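Cytochrome c (Rhodothermus marinus, PDB 3CP5) binds one covalently attached heme c and probably serves as an electron carrier. Local coordinates at residues Q39-N42 and T43-A47. Numbering follows the deposited sequence.
Sequences QLFN and TYCTA. With HEC (heme c), chain C.
Phe41 lays one face of its ring under Cys45 at the point where helix 31-44 ends and the heme-binding CXXCH motif begins. The Cys45 CB atom stands 3.6 Å from the centroid of the Phe41 ring, 17° off the ring normal, in a CH-pi contact displaced toward the rim on the CD1 side. Cys45 SG approaches the same ring obliquely, 4.3 Å from its centroid, and is bonded covalently to CAB of the heme at 1.9 Å. A trans chi1 (-174°) swings the Phe41 ring out from the helix, with a slight lean toward its C-terminal end that brings one face against Cys45 CB. Thr46 OG1 comes obliquely to CD2 and CE2 of the ring, 3.5 Å from each. Without the ring, as with an alanine here, Cys45 CB would probably lose its aromatic partner and a gap would be likely to open toward Tyr116 and Leu117.

The backbone closes the helix around the same residue: Phe41 O accepts from both Cys45 N (2.8 Å) and Thr46 N (3.1 Å), which arrive from opposite faces of its carbonyl plane. Two residues before Phe41, Gln39 O is likewise doubly used: Thr43 N and the Thr43 hydroxyl, set beside that N by chi1 -64°, reach it from opposite faces. Leu40 and Tyr44 lie side by side, Leu40 CD2 4.0 Å from Tyr44 CE1, while the Tyr44 hydroxyl is hydrogen-bonded to Gln109.

Leu40, on Ala112 and Ile113, and Phe41, on Tyr116 and Leu117, dock helix 31-44 onto the C-terminal helix 107-123, where it takes the place of the N-terminal helix of class I cytochromes c.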
loop_
_atom_site.group_PDB
_atom_site.type_symbol
_atom_site.label_atom_id
_atom_site.label_comp_id
_atom_site.label_asym_id
_atom_site.label_seq_id
_atom_site.Cartn_x
_atom_site.Cartn_y
_atom_site.Cartn_z
ATOM N N GLN A 39 -1.069 6.421 12.384
ATOM C CA GLN A 39 -1.472 7.818 12.311
ATOM C C GLN A 39 -1.560 8.246 10.858
ATOM O O GLN A 39 -2.510 8.929 10.464
ATOM C CB GLN A 39 -0.487 8.696 13.064
ATOM C CG GLN A 39 -0.427 8.397 14.551
ATOM C CD GLN A 39 0.728 9.160 15.194
ATOM O OE1 GLN A 39 1.646 9.661 14.526
ATOM N NE2 GLN A 39 0.652 9.251 16.507
ATOM N N LEU A 40 -0.589 7.890 10.057
ATOM C CA LEU A 40 -0.592 8.326 8.659
ATOM C C LEU A 40 -1.687 7.630 7.859
ATOM O O LEU A 40 -2.312 8.251 7.015
ATOM C CB LEU A 40 0.767 7.955 8.045
ATOM C CG LEU A 40 1.925 8.851 8.404
ATOM C CD1 LEU A 40 3.249 8.183 8.043
ATOM C CD2 LEU A 40 1.826 10.254 7.830
ATOM N N PHE A 41 -2.033 6.400 8.205
ATOM C CA PHE A 41 -3.107 5.689 7.541
ATOM C C PHE A 41 -4.449 6.381 7.829
ATOM O O PHE A 41 -5.268 6.561 6.940
ATOM C CB PHE A 41 -3.113 4.228 7.981
ATOM C CG PHE A 41 -4.097 3.334 7.252
ATOM C CD1 PHE A 41 -3.742 2.629 6.121
ATOM C CD2 PHE A 41 -5.400 3.200 7.734
ATOM C CE1 PHE A 41 -4.604 1.811 5.453
ATOM C CE2 PHE A 41 -6.273 2.410 7.050
ATOM C CZ PHE A 41 -5.908 1.723 5.920
ATOM N N ASN A 42 -4.643 6.760 9.088
ATOM C CA ASN A 42 -5.833 7.525 9.443
ATOM C C ASN A 42 -5.960 8.798 8.623
ATOM O O ASN A 42 -7.032 9.161 8.139
ATOM C CB ASN A 42 -5.805 7.863 10.945
ATOM C CG ASN A 42 -7.063 8.674 11.250
ATOM O OD1 ASN A 42 -7.031 9.894 11.278
ATOM N ND2 ASN A 42 -8.184 8.019 11.445
ATOM N N THR A 43 -4.832 9.487 8.466
ATOM C CA THR A 43 -4.794 10.771 7.774
ATOM C C THR A 43 -5.025 10.666 6.269
ATOM O O THR A 43 -5.767 11.438 5.645
ATOM C CB THR A 43 -3.382 11.421 8.004
ATOM O OG1 THR A 43 -3.219 11.700 9.400
ATOM C CG2 THR A 43 -3.228 12.708 7.251
ATOM N N TYR A 44 -4.371 9.684 5.630
ATOM C CA TYR A 44 -4.319 9.567 4.184
ATOM C C TYR A 44 -5.228 8.497 3.583
ATOM O O TYR A 44 -5.537 8.608 2.381
ATOM C CB TYR A 44 -2.894 9.308 3.702
ATOM C CG TYR A 44 -1.898 10.436 3.736
ATOM C CD1 TYR A 44 -1.136 10.759 4.839
ATOM C CD2 TYR A 44 -1.699 11.232 2.607
ATOM C CE1 TYR A 44 -0.237 11.804 4.833
ATOM C CE2 TYR A 44 -0.788 12.269 2.587
ATOM C CZ TYR A 44 -0.050 12.569 3.710
ATOM O OH TYR A 44 0.876 13.589 3.725
ATOM N N CYS A 45 -5.580 7.458 4.330
ATOM C CA CYS A 45 -6.100 6.254 3.703
ATOM C C CYS A 45 -7.497 5.861 4.173
ATOM O O CYS A 45 -8.269 5.275 3.358
ATOM C CB CYS A 45 -5.160 5.060 3.970
ATOM S SG CYS A 45 -3.386 5.374 3.825
ATOM N N THR A 46 -7.894 6.146 5.394
ATOM C CA THR A 46 -9.152 5.790 5.988
ATOM C C THR A 46 -10.345 6.421 5.289
ATOM O O THR A 46 -11.478 6.004 5.364
ATOM C CB THR A 46 -9.146 6.095 7.510
ATOM O OG1 THR A 46 -8.359 5.060 8.127
ATOM C CG2 THR A 46 -10.531 6.090 8.096
ATOM N N ALA A 47 -10.155 7.495 4.547
ATOM C CA ALA A 47 -11.241 8.091 3.796
ATOM C C ALA A 47 -11.808 7.097 2.784
ATOM O O ALA A 47 -12.959 7.211 2.405
ATOM C CB ALA A 47 -10.734 9.332 3.075
HETATM FE FE HEC C . -5.930 2.940 -2.048
HETATM C CHA HEC C . -6.248 0.286 -4.180
HETATM C CHB HEC C . -3.364 1.376 -0.441
HETATM C CHC HEC C . -5.427 5.766 -0.168
HETATM C CHD HEC C . -8.819 4.245 -3.238
HETATM N NA HEC C . -5.023 1.185 -2.258
HETATM C C1A HEC C . -5.235 0.210 -3.235
HETATM C C2A HEC C . -4.233 -0.820 -3.107
HETATM C C3A HEC C . -3.454 -0.536 -2.054
HETATM C C4A HEC C . -3.935 0.741 -1.543
HETATM C CMA HEC C . -2.270 -1.347 -1.483
HETATM C CAA HEC C . -4.172 -2.142 -3.908
HETATM C CBA HEC C . -4.923 -3.292 -3.232
HETATM C CGA HEC C . -4.676 -4.633 -3.882
HETATM O O1A HEC C . -5.445 -5.593 -3.547
HETATM O O2A HEC C . -3.703 -4.761 -4.671
HETATM N NB HEC C . -4.704 3.467 -0.560
HETATM C C1B HEC C . -3.795 2.619 0.044
HETATM C C2B HEC C . -3.132 3.324 1.110
HETATM C C3B HEC C . -3.629 4.593 1.165
HETATM C C4B HEC C . -4.617 4.671 0.108
HETATM C CMB HEC C . -2.064 2.656 2.012
HETATM C CAB HEC C . -3.129 5.776 2.019
HETATM C CBB HEC C . -1.762 6.088 1.832
HETATM N NC HEC C . -6.878 4.683 -1.815
HETATM C C1C HEC C . -6.517 5.769 -1.019
HETATM C C2C HEC C . -7.491 6.836 -1.136
HETATM C C3C HEC C . -8.445 6.425 -1.985
HETATM C C4C HEC C . -8.104 5.073 -2.363
HETATM C CMC HEC C . -7.483 8.053 -0.220
HETATM C CAC HEC C . -9.832 7.074 -2.278
HETATM C CBC HEC C . -9.734 8.392 -2.803
HETATM N ND HEC C . -7.244 2.368 -3.441
HETATM C C1D HEC C . -8.408 3.049 -3.779
HETATM C C2D HEC C . -9.124 2.292 -4.808
HETATM C C3D HEC C . -8.342 1.257 -5.136
HETATM C C4D HEC C . -7.216 1.266 -4.223
HETATM C CMD HEC C . -10.465 2.807 -5.398
HETATM C CAD HEC C . -8.520 0.207 -6.248
HETATM C CBD HEC C . -7.766 0.666 -7.521
HETATM C CGD HEC C . -8.367 1.959 -8.022
HETATM O O1D HEC C . -7.644 2.996 -8.073
HETATM O O2D HEC C . -9.613 1.894 -8.345
#